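Local coordinates for protein type III restriction-modification enzyme EcoP15I Mod subunit (Escherichia coli, PDB 4ZCF) that binds the DNA site 5'-CAGCAG-3' and transfers a methyl group from S-adenosyl-L-methionine to N6 of its second adenine, working as a homodimer and partnering Res for restriction, at residues A[542-545]-A[546-550]; A[554-557]-A[558-561]; A[284-287]-A[288-292]. One frame throughout, in Å; residues are numbered along the deposited sequence.

Interaction 1. Residues A[542-545]-A[546-550]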
ATOM      1  N   TYR A 542      -7.379  30.171  27.314  1.00 46.13           N
ATOM      2  CA  TYR A 542      -8.081  29.154  28.113  1.00 45.64           C
ATOM      3  C   TYR A 542      -8.837  28.163  27.190  1.00 50.49           C
ATOM      4  O   TYR A 542      -8.832  26.949  27.442  1.00 50.71           O
ATOM      5  CB  TYR A 542      -9.085  29.883  29.028  1.00 46.49           C
ATOM      6  CG  TYR A 542      -9.988  29.002  29.867  1.00 48.45           C
ATOM      7  CD1 TYR A 542     -11.048  28.302  29.289  1.00 49.86           C
ATOM      8  CD2 TYR A 542      -9.859  28.960  31.253  1.00 49.08           C
ATOM      9  CE1 TYR A 542     -11.877  27.484  30.054  1.00 49.69           C
ATOM     10  CE2 TYR A 542     -10.704  28.171  32.033  1.00 50.01           C
ATOM     11  CZ  TYR A 542     -11.715  27.436  31.429  1.00 57.80           C
ATOM     12  OH  TYR A 542     -12.548  26.647  32.191  1.00 59.82           O
ATOM     13  N   ASP A 543      -9.539  28.702  26.164  1.00 46.24           N
ATOM     14  CA  ASP A 543     -10.307  27.930  25.189  1.00 45.18           C
ATOM     15  C   ASP A 543      -9.398  27.155  24.240  1.00 48.63           C
ATOM     16  O   ASP A 543      -9.712  26.014  23.917  1.00 49.03           O
ATOM     17  CB  ASP A 543     -11.289  28.829  24.434  1.00 47.69           C
ATOM     18  CG  ASP A 543     -12.513  29.245  25.238  1.00 59.26           C
ATOM     19  OD1 ASP A 543     -12.916  28.479  26.160  1.00 58.16           O
ATOM     20  OD2 ASP A 543     -13.106  30.308  24.912  1.00 65.69           O
ATOM     21  N   THR A 544      -8.252  27.753  23.827  1.00 45.18           N
ATOM     22  CA  THR A 544      -7.220  27.111  23.011  1.00 44.78           C
ATOM     23  C   THR A 544      -6.653  25.861  23.728  1.00 50.49           C
ATOM     24  O   THR A 544      -6.506  24.821  23.091  1.00 52.13           O
ATOM     25  CB  THR A 544      -6.145  28.117  22.580  1.00 46.90           C
ATOM     26  OG1 THR A 544      -6.782  29.241  21.959  1.00 45.61           O
ATOM     27  CG2 THR A 544      -5.124  27.507  21.605  1.00 42.60           C
ATOM     28  N   LEU A 545      -6.404  25.948  25.047  1.00 47.08           N
ATOM     29  CA  LEU A 545      -5.897  24.845  25.874  1.00 46.78           C
ATOM     30  C   LEU A 545      -6.854  23.688  25.960  1.00 49.71           C
ATOM     31  O   LEU A 545      -6.442  22.561  25.747  1.00 49.32           O
ATOM     32  CB  LEU A 545      -5.579  25.310  27.300  1.00 47.15           C
ATOM     33  CG  LEU A 545      -4.363  26.185  27.528  1.00 52.51           C
ATOM     34  CD1 LEU A 545      -4.129  26.332  29.021  1.00 53.64           C
ATOM     35  CD2 LEU A 545      -3.112  25.602  26.879  1.00 53.31           C
ATOM     36  N   LEU A 546      -8.122  23.955  26.303  1.00 46.88           N
ATOM     37  CA  LEU A 546      -9.189  22.954  26.440  1.00 46.25           C
ATOM     38  C   LEU A 546      -9.335  22.126  25.159  1.00 52.63           C
ATOM     39  O   LEU A 546      -9.382  20.897  25.235  1.00 55.52           O
ATOM     40  CB  LEU A 546     -10.499  23.677  26.784  1.00 45.68           C
ATOM     41  CG  LEU A 546     -11.756  22.849  27.000  1.00 50.35           C
ATOM     42  CD1 LEU A 546     -11.608  21.844  28.159  1.00 50.10           C
ATOM     43  CD2 LEU A 546     -12.943  23.758  27.221  1.00 52.95           C
ATOM     44  N   THR A 547      -9.380  22.810  23.995  1.00 46.73           N
ATOM     45  CA  THR A 547      -9.505  22.276  22.634  1.00 45.61           C
ATOM     46  C   THR A 547      -8.296  21.390  22.296  1.00 47.92           C
ATOM     47  O   THR A 547      -8.481  20.272  21.825  1.00 48.08           O
ATOM     48  CB  THR A 547      -9.709  23.463  21.637  1.00 46.02           C
ATOM     49  OG1 THR A 547     -10.949  24.114  21.947  1.00 44.45           O
ATOM     50  CG2 THR A 547      -9.693  23.026  20.161  1.00 38.00           C
ATOM     51  N   THR A 548      -7.076  21.901  22.522  1.00 42.42           N
ATOM     52  CA  THR A 548      -5.826  21.175  22.289  1.00 42.11           C
ATOM     53  C   THR A 548      -5.749  19.945  23.223  1.00 45.78           C
ATOM     54  O   THR A 548      -5.479  18.855  22.754  1.00 46.44           O
ATOM     55  CB  THR A 548      -4.625  22.122  22.488  1.00 47.34           C
ATOM     56  OG1 THR A 548      -4.785  23.281  21.664  1.00 49.25           O
ATOM     57  CG2 THR A 548      -3.294  21.454  22.204  1.00 41.92           C
ATOM     58  N   TRP A 549      -6.000  20.129  24.523  1.00 42.37           N
ATOM     59  CA  TRP A 549      -5.955  19.073  25.520  1.00 42.73           C
ATOM     60  C   TRP A 549      -6.911  17.953  25.208  1.00 47.36           C
ATOM     61  O   TRP A 549      -6.523  16.808  25.341  1.00 47.35           O
ATOM     62  CB  TRP A 549      -6.226  19.623  26.930  1.00 41.98           C
ATOM     63  CG  TRP A 549      -5.097  20.396  27.547  1.00 43.20           C
ATOM     64  CD1 TRP A 549      -3.979  20.881  26.926  1.00 46.00           C
ATOM     65  CD2 TRP A 549      -5.016  20.823  28.909  1.00 43.59           C
ATOM     66  NE1 TRP A 549      -3.204  21.578  27.822  1.00 45.87           N
ATOM     67  CE2 TRP A 549      -3.834  21.588  29.041  1.00 48.24           C
ATOM     68  CE3 TRP A 549      -5.826  20.620  30.045  1.00 45.28           C
ATOM     69  CZ2 TRP A 549      -3.436  22.141  30.270  1.00 48.25           C
ATOM     70  CZ3 TRP A 549      -5.441  21.182  31.253  1.00 46.89           C
ATOM     71  CH2 TRP A 549      -4.251  21.914  31.364  1.00 47.74           C
ATOM     72  N   CYS A 550      -8.154  18.267  24.790  1.00 44.82           N
ATOM     73  CA  CYS A 550      -9.155  17.253  24.433  1.00 43.98           C
ATOM     74  C   CYS A 550      -8.703  16.392  23.233  1.00 44.39           C
ATOM     75  O   CYS A 550      -8.987  15.201  23.208  1.00 44.59           O
ATOM     76  CB  CYS A 550     -10.508  17.906  24.170  1.00 44.49           C
ATOM     77  SG  CYS A 550     -11.455  18.302  25.664  1.00 48.41           S
TER

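Interaction 2. Residues A[554-557]-A[558-561]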
ATOM      1  N   GLY A 554      -6.900  12.250  22.990  1.00 38.62           N
ATOM      2  CA  GLY A 554      -7.470  11.226  22.119  1.00 38.73           C
ATOM      3  C   GLY A 554      -8.915  11.355  21.706  1.00 45.30           C
ATOM      4  O   GLY A 554      -9.457  10.429  21.092  1.00 44.39           O
ATOM      5  N   SER A 555      -9.563  12.480  22.039  1.00 45.38           N
ATOM      6  CA  SER A 555     -10.976  12.689  21.689  1.00 46.24           C
ATOM      7  C   SER A 555     -11.106  13.338  20.301  1.00 50.48           C
ATOM      8  O   SER A 555     -10.415  14.319  20.020  1.00 51.67           O
ATOM      9  CB  SER A 555     -11.702  13.523  22.753  1.00 49.29           C
ATOM     10  OG  SER A 555     -11.152  13.385  24.056  1.00 58.54           O
ATOM     11  N   LEU A 556     -12.006  12.800  19.451  1.00 45.38           N
ATOM     12  CA  LEU A 556     -12.272  13.307  18.092  1.00 44.05           C
ATOM     13  C   LEU A 556     -12.841  14.717  18.164  1.00 48.99           C
ATOM     14  O   LEU A 556     -13.639  14.990  19.069  1.00 49.03           O
ATOM     15  CB  LEU A 556     -13.299  12.424  17.342  1.00 43.04           C
ATOM     16  CG  LEU A 556     -13.138  10.906  17.353  1.00 45.60           C
ATOM     17  CD1 LEU A 556     -14.481  10.228  17.082  1.00 45.08           C
ATOM     18  CD2 LEU A 556     -12.096  10.444  16.353  1.00 43.91           C
ATOM     19  N   LEU A 557     -12.497  15.594  17.187  1.00 45.55           N
ATOM     20  CA  LEU A 557     -13.020  16.976  17.149  1.00 45.53           C
ATOM     21  C   LEU A 557     -14.547  17.080  17.072  1.00 52.85           C
ATOM     22  O   LEU A 557     -15.093  18.159  17.270  1.00 54.32           O
ATOM     23  CB  LEU A 557     -12.333  17.845  16.074  1.00 44.66           C
ATOM     24  CG  LEU A 557     -10.814  18.001  16.201  1.00 48.03           C
ATOM     25  CD1 LEU A 557     -10.223  18.708  14.989  1.00 47.66           C
ATOM     26  CD2 LEU A 557     -10.436  18.749  17.470  1.00 49.84           C
ATOM     27  N   THR A 558     -15.228  15.960  16.844  1.00 51.73           N
ATOM     28  CA  THR A 558     -16.693  15.889  16.762  1.00 53.10           C
ATOM     29  C   THR A 558     -17.344  15.569  18.115  1.00 60.44           C
ATOM     30  O   THR A 558     -18.522  15.884  18.300  1.00 61.09           O
ATOM     31  CB  THR A 558     -17.149  14.959  15.615  1.00 53.16           C
ATOM     32  OG1 THR A 558     -16.604  13.640  15.801  1.00 50.60           O
ATOM     33  CG2 THR A 558     -16.795  15.514  14.245  1.00 42.84           C
ATOM     34  N   THR A 559     -16.574  14.950  19.049  1.00 58.19           N
ATOM     35  CA  THR A 559     -16.990  14.616  20.418  1.00 58.52           C
ATOM     36  C   THR A 559     -17.342  15.944  21.140  1.00 64.51           C
ATOM     37  O   THR A 559     -16.599  16.928  21.009  1.00 64.06           O
ATOM     38  CB  THR A 559     -15.872  13.823  21.141  1.00 68.59           C
ATOM     39  OG1 THR A 559     -15.476  12.697  20.350  1.00 70.65           O
ATOM     40  CG2 THR A 559     -16.278  13.340  22.524  1.00 67.67           C
ATOM     41  N   PRO A 560     -18.481  16.034  21.858  1.00 62.85           N
ATOM     42  CA  PRO A 560     -18.812  17.307  22.501  1.00 62.70           C
ATOM     43  C   PRO A 560     -18.131  17.508  23.857  1.00 65.56           C
ATOM     44  O   PRO A 560     -17.829  16.551  24.578  1.00 64.60           O
ATOM     45  CB  PRO A 560     -20.346  17.269  22.601  1.00 64.68           C
ATOM     46  CG  PRO A 560     -20.770  15.867  22.158  1.00 69.14           C
ATOM     47  CD  PRO A 560     -19.535  15.032  22.119  1.00 64.75           C
ATOM     48  N   ILE A 561     -17.856  18.779  24.173  1.00 61.55           N
ATOM     49  CA  ILE A 561     -17.271  19.201  25.441  1.00 60.62           C
ATOM     50  C   ILE A 561     -18.420  19.853  26.244  1.00 65.81           C
ATOM     51  O   ILE A 561     -18.859  20.958  25.908  1.00 65.31           O
ATOM     52  CB  ILE A 561     -16.055  20.158  25.243  1.00 62.19           C
ATOM     53  CG1 ILE A 561     -14.993  19.553  24.281  1.00 60.51           C
ATOM     54  CG2 ILE A 561     -15.458  20.544  26.600  1.00 62.76           C
ATOM     55  CD1 ILE A 561     -13.990  20.538  23.696  1.00 54.81           C
TER

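Interaction 3. Residues A[284-287]-A[288-292]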
ATOM      1  N   GLU A 284     -46.512 -10.892 -25.875  1.00 69.81           N
ATOM      2  CA  GLU A 284     -46.664  -9.452 -26.103  1.00 68.12           C
ATOM      3  C   GLU A 284     -45.635  -8.631 -25.323  1.00 67.90           C
ATOM      4  O   GLU A 284     -45.198  -7.593 -25.821  1.00 67.37           O
ATOM      5  CB  GLU A 284     -48.087  -8.992 -25.745  1.00 69.64           C
ATOM      6  CG  GLU A 284     -48.525  -7.763 -26.533  1.00 83.59           C
ATOM      7  CD  GLU A 284     -49.663  -6.929 -25.970  1.00107.93           C
ATOM      8  OE1 GLU A 284     -50.212  -7.288 -24.901  1.00106.21           O
ATOM      9  OE2 GLU A 284     -49.982  -5.886 -26.589  1.00 99.09           O
ATOM     10  N   LEU A 285     -45.274  -9.079 -24.099  1.00 61.84           N
ATOM     11  CA  LEU A 285     -44.276  -8.434 -23.228  1.00 60.02           C
ATOM     12  C   LEU A 285     -42.930  -8.259 -23.976  1.00 61.65           C
ATOM     13  O   LEU A 285     -42.424  -7.140 -24.053  1.00 60.67           O
ATOM     14  CB  LEU A 285     -44.100  -9.239 -21.914  1.00 59.39           C
ATOM     15  CG  LEU A 285     -43.154  -8.664 -20.836  1.00 63.41           C
ATOM     16  CD1 LEU A 285     -43.594  -7.302 -20.366  1.00 62.69           C
ATOM     17  CD2 LEU A 285     -43.050  -9.602 -19.635  1.00 65.72           C
ATOM     18  N   GLN A 286     -42.428  -9.342 -24.595  1.00 56.83           N
ATOM     19  CA  GLN A 286     -41.189  -9.353 -25.359  1.00 56.83           C
ATOM     20  C   GLN A 286     -41.240  -8.538 -26.656  1.00 61.36           C
ATOM     21  O   GLN A 286     -40.228  -7.928 -27.015  1.00 61.54           O
ATOM     22  CB  GLN A 286     -40.698 -10.801 -25.595  1.00 58.08           C
ATOM     23  CG  GLN A 286     -39.385 -10.946 -26.395  1.00 71.08           C
ATOM     24  CD  GLN A 286     -38.149 -10.351 -25.733  1.00 74.60           C
ATOM     25  OE1 GLN A 286     -37.380 -11.039 -25.056  1.00 62.81           O
ATOM     26  NE2 GLN A 286     -37.874  -9.086 -26.007  1.00 63.59           N
ATOM     27  N   GLU A 287     -42.389  -8.534 -27.361  1.00 57.89           N
ATOM     28  CA  GLU A 287     -42.562  -7.800 -28.630  1.00 57.86           C
ATOM     29  C   GLU A 287     -42.534  -6.286 -28.364  1.00 59.86           C
ATOM     30  O   GLU A 287     -41.848  -5.536 -29.078  1.00 58.41           O
ATOM     31  CB  GLU A 287     -43.860  -8.225 -29.362  1.00 59.44           C
ATOM     32  CG  GLU A 287     -43.897  -9.703 -29.734  1.00 75.94           C
ATOM     33  CD  GLU A 287     -45.238 -10.307 -30.125  1.00113.90           C
ATOM     34  OE1 GLU A 287     -46.280  -9.886 -29.568  1.00114.21           O
ATOM     35  OE2 GLU A 287     -45.236 -11.249 -30.952  1.00113.18           O
ATOM     36  N   LYS A 288     -43.255  -5.862 -27.297  1.00 55.02           N
ATOM     37  CA  LYS A 288     -43.326  -4.486 -26.818  1.00 54.71           C
ATOM     38  C   LYS A 288     -41.967  -4.021 -26.313  1.00 57.03           C
ATOM     39  O   LYS A 288     -41.595  -2.864 -26.543  1.00 56.48           O
ATOM     40  CB  LYS A 288     -44.398  -4.353 -25.722  1.00 58.29           C
ATOM     41  CG  LYS A 288     -45.602  -3.498 -26.152  1.00 83.00           C
ATOM     42  CD  LYS A 288     -46.614  -4.225 -27.068  1.00 92.47           C
ATOM     43  CE  LYS A 288     -47.513  -3.269 -27.823  1.00 97.19           C
ATOM     44  NZ  LYS A 288     -46.823  -2.669 -28.997  1.00104.62           N
ATOM     45  N   TYR A 289     -41.212  -4.943 -25.655  1.00 51.89           N
ATOM     46  CA  TYR A 289     -39.864  -4.701 -25.154  1.00 50.03           C
ATOM     47  C   TYR A 289     -38.849  -4.608 -26.289  1.00 54.18           C
ATOM     48  O   TYR A 289     -38.045  -3.670 -26.277  1.00 55.19           O
ATOM     49  CB  TYR A 289     -39.431  -5.723 -24.083  1.00 50.47           C
ATOM     50  CG  TYR A 289     -38.064  -5.412 -23.504  1.00 50.29           C
ATOM     51  CD1 TYR A 289     -37.851  -4.262 -22.747  1.00 50.95           C
ATOM     52  CD2 TYR A 289     -36.964  -6.215 -23.795  1.00 50.59           C
ATOM     53  CE1 TYR A 289     -36.582  -3.905 -22.321  1.00 50.29           C
ATOM     54  CE2 TYR A 289     -35.690  -5.880 -23.346  1.00 51.47           C
ATOM     55  CZ  TYR A 289     -35.505  -4.732 -22.595  1.00 55.74           C
ATOM     56  OH  TYR A 289     -34.250  -4.397 -22.137  1.00 49.00           O
ATOM     57  N   THR A 290     -38.877  -5.542 -27.277  1.00 49.28           N
ATOM     58  CA  THR A 290     -37.961  -5.495 -28.437  1.00 48.88           C
ATOM     59  C   THR A 290     -38.086  -4.147 -29.185  1.00 53.54           C
ATOM     60  O   THR A 290     -37.097  -3.638 -29.702  1.00 53.50           O
ATOM     61  CB  THR A 290     -38.146  -6.729 -29.351  1.00 53.05           C
ATOM     62  OG1 THR A 290     -37.874  -7.912 -28.602  1.00 52.74           O
ATOM     63  CG2 THR A 290     -37.238  -6.711 -30.565  1.00 46.70           C
ATOM     64  N   GLN A 291     -39.293  -3.562 -29.188  1.00 50.55           N
ATOM     65  CA  GLN A 291     -39.597  -2.277 -29.812  1.00 50.65           C
ATOM     66  C   GLN A 291     -38.849  -1.132 -29.088  1.00 54.13           C
ATOM     67  O   GLN A 291     -38.104  -0.392 -29.729  1.00 55.00           O
ATOM     68  CB  GLN A 291     -41.125  -2.046 -29.838  1.00 51.86           C
ATOM     69  CG  GLN A 291     -41.575  -0.872 -30.706  1.00 74.36           C
ATOM     70  CD  GLN A 291     -43.062  -0.577 -30.628  1.00 97.24           C
ATOM     71  OE1 GLN A 291     -43.922  -1.475 -30.576  1.00 91.90           O
ATOM     72  NE2 GLN A 291     -43.402   0.706 -30.684  1.00 90.33           N
ATOM     73  N   TRP A 292     -39.036  -1.008 -27.764  1.00 49.35           N
ATOM     74  CA  TRP A 292     -38.379   0.006 -26.939  1.00 49.01           C
ATOM     75  C   TRP A 292     -36.876  -0.269 -26.862  1.00 52.32           C
ATOM     76  O   TRP A 292     -36.101   0.688 -26.811  1.00 51.79           O
ATOM     77  CB  TRP A 292     -39.002   0.041 -25.538  1.00 47.97           C
ATOM     78  CG  TRP A 292     -38.380   1.028 -24.583  1.00 49.07           C
ATOM     79  CD1 TRP A 292     -38.821   2.290 -24.297  1.00 51.69           C
ATOM     80  CD2 TRP A 292     -37.251   0.793 -23.730  1.00 49.04           C
ATOM     81  NE1 TRP A 292     -38.037   2.855 -23.320  1.00 50.94           N
ATOM     82  CE2 TRP A 292     -37.058   1.960 -22.961  1.00 52.95           C
ATOM     83  CE3 TRP A 292     -36.357  -0.283 -23.569  1.00 50.23           C
ATOM     84  CZ2 TRP A 292     -35.991   2.090 -22.065  1.00 52.64           C
ATOM     85  CZ3 TRP A 292     -35.303  -0.152 -22.685  1.00 51.60           C
ATOM     86  CH2 TRP A 292     -35.133   1.015 -21.935  1.00 52.46           C
TER

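Interaction 1. Residues A[542-545]-A[546-550]
The carbonyl oxygen T544 O meets two groups of T548. The amide T548 N donates to it at 3.0 Å with an N-H...O angle of 162°, and the hydroxyl T548 OG1 lies 2.7 Å from the same T544 O. The hydroxyl's single proton has a second acceptor in reach, L78 O on strand 76-80, and threonine suits the place because its short hydroxyl bends back over the helix while its methyl adds apolar bulk. With OG1 beside its own backbone N (chi1 -54°), the group turns back to the preceding turn.

These bonds belong to helix 539-552 of the C-terminal domain, which lies between two sheets. T544, T547 and T548 face strands 76-80 and 508-514 of the large methylase sheet, whereas L546 and W549 rest on Y579 of the domain's own five-stranded sheet.

One residue further along, W549 N donates to L545 O at 2.8 Å, the donor nearly along the C=O axis. The side chains of L545 and W549 run side by side in the same direction. The methyl L545 CD2 comes 4.1 Å from W549 NE1, and the backbone carbon L545 C sits 4.0 Å above one face of the W549 ring, offset toward its rim. Both residues are buried, and a branched leucine suits a place beside the indole, where its methyls can lie against it; R643 makes a cation-pi contact with that ring. Earlier in the helix, L546 N donates to Y542 O at 3.3 Å, and beside this bond L546 CB lies 3.7 Å from Y542 O. The phenol of Y542 reaches H572, to which its OH is hydrogen-bonded.

Interaction 2. Residues A[554-557]-A[558-561]
L556 and T559 are the ends of a type I beta turn, closed by a backbone bond: T559 N donates to L556 O at 2.9 Å, bent at the hydrogen to 147°. The amide stands above the carbonyl plane, about 50° out of it, so it does not follow a lone pair of the oxygen. L557 and T558 both have the backbone angles of the inner residues of such a turn.

A side chain adds a second polar link. T559 OG1 makes a weak hydrogen bond to the same L556 O at 3.2 Å, because its hydroxyl lies beside its own backbone N (chi1 -53°) and thus faces back into the turn. A threonine at the last place of the turn can therefore grip the carbonyl with both its amide and its hydroxyl.

The remaining contacts are van der Waals. L556 CB lies 3.7 Å from T559 OG1 and 3.8 Å from T558 OG1, so both threonine hydroxyls come close to the one methylene. More loosely, S555 CB meets T559 CB at 4.5 Å.

The loop leads from helix 539-552 to strand 562-566. G554 ends the helix in a Schellman motif, and its positive phi would press a CB against the preceding carbonyl, which explains the glycine. S555 OG then returns to the helix, bonded to C550 O. At the turn itself L557 packs on L551, while its N and O are bonded to Y113 OH at the end of helix 102-113 and K508 NZ on strand 508-514, which ties the loop to the large mixed sheet and its helices. S555 and T559 touch C574 of strand 569-574, and I561 lies between that strand and L546 and C550 of the helix.

Interaction 3. Residues A[284-287]-A[288-292]
Helix 283-296 belongs to an insertion between strands 241-248 and 391-393 of the methylase fold, consistent with the target-recognition domain of a beta-class enzyme, and the nearest atom of the contact is about 7 Å from the bound DNA. In it Q286 O takes two hydrogen bonds from T290, one from T290 N at 2.8 Å and one from T290 OG1 at 2.8 Å, which arrive from opposite faces of the carbonyl plane. Threonine suits this exposed turn because its hydroxyl can turn back to the helix.

The Q286 side chain leaves with CG opposite the backbone N (chi1 -180°) and bends at chi2, which brings its amide to the edge of the Y289 ring. There Q286 NE2 lies in the ring plane, 3.7 Å from Y289 CD2, with the two planes 51° apart. Its amide is bonded at both ends, OE1 to I309 N and NE2 to K307 O, fixing the flip of the group; Y289 OH likewise bonds to Y306 O. A leucine here would probably leave I309 N and K307 O without their side-chain mates, with Y289 OH to Y306 O remaining as a polar link of the helix to that run.

On the outer side E284 and K288 run alongside each other: E284 CG packs on K288 CD at 4.1 Å and E284 OE2 lies 3.8 Å from the same K288 CD, whereas K288 NZ stays 5.1 Å from E284 OE2.

How the interactions relate
Interactions 1 and 2 are neighbours in the C-terminal domain: 554-561 continues the chain soon after helix 539-552, and they meet where C550 O probably accepts a bond from S555 N and where I561 packs on C550 and L546. Interaction 1 is buried, a helix whose leucines and tryptophan are buried between two sheets; interaction 2 is partly buried, a turn closed by a backbone bond and one weak threonine hydroxyl bond. Interaction 3, its centre about 68 Å from that of interaction 1, is a helix too, but more of its residues are exposed, two glutamates among them, and its W292 packs on L346 of the second subunit.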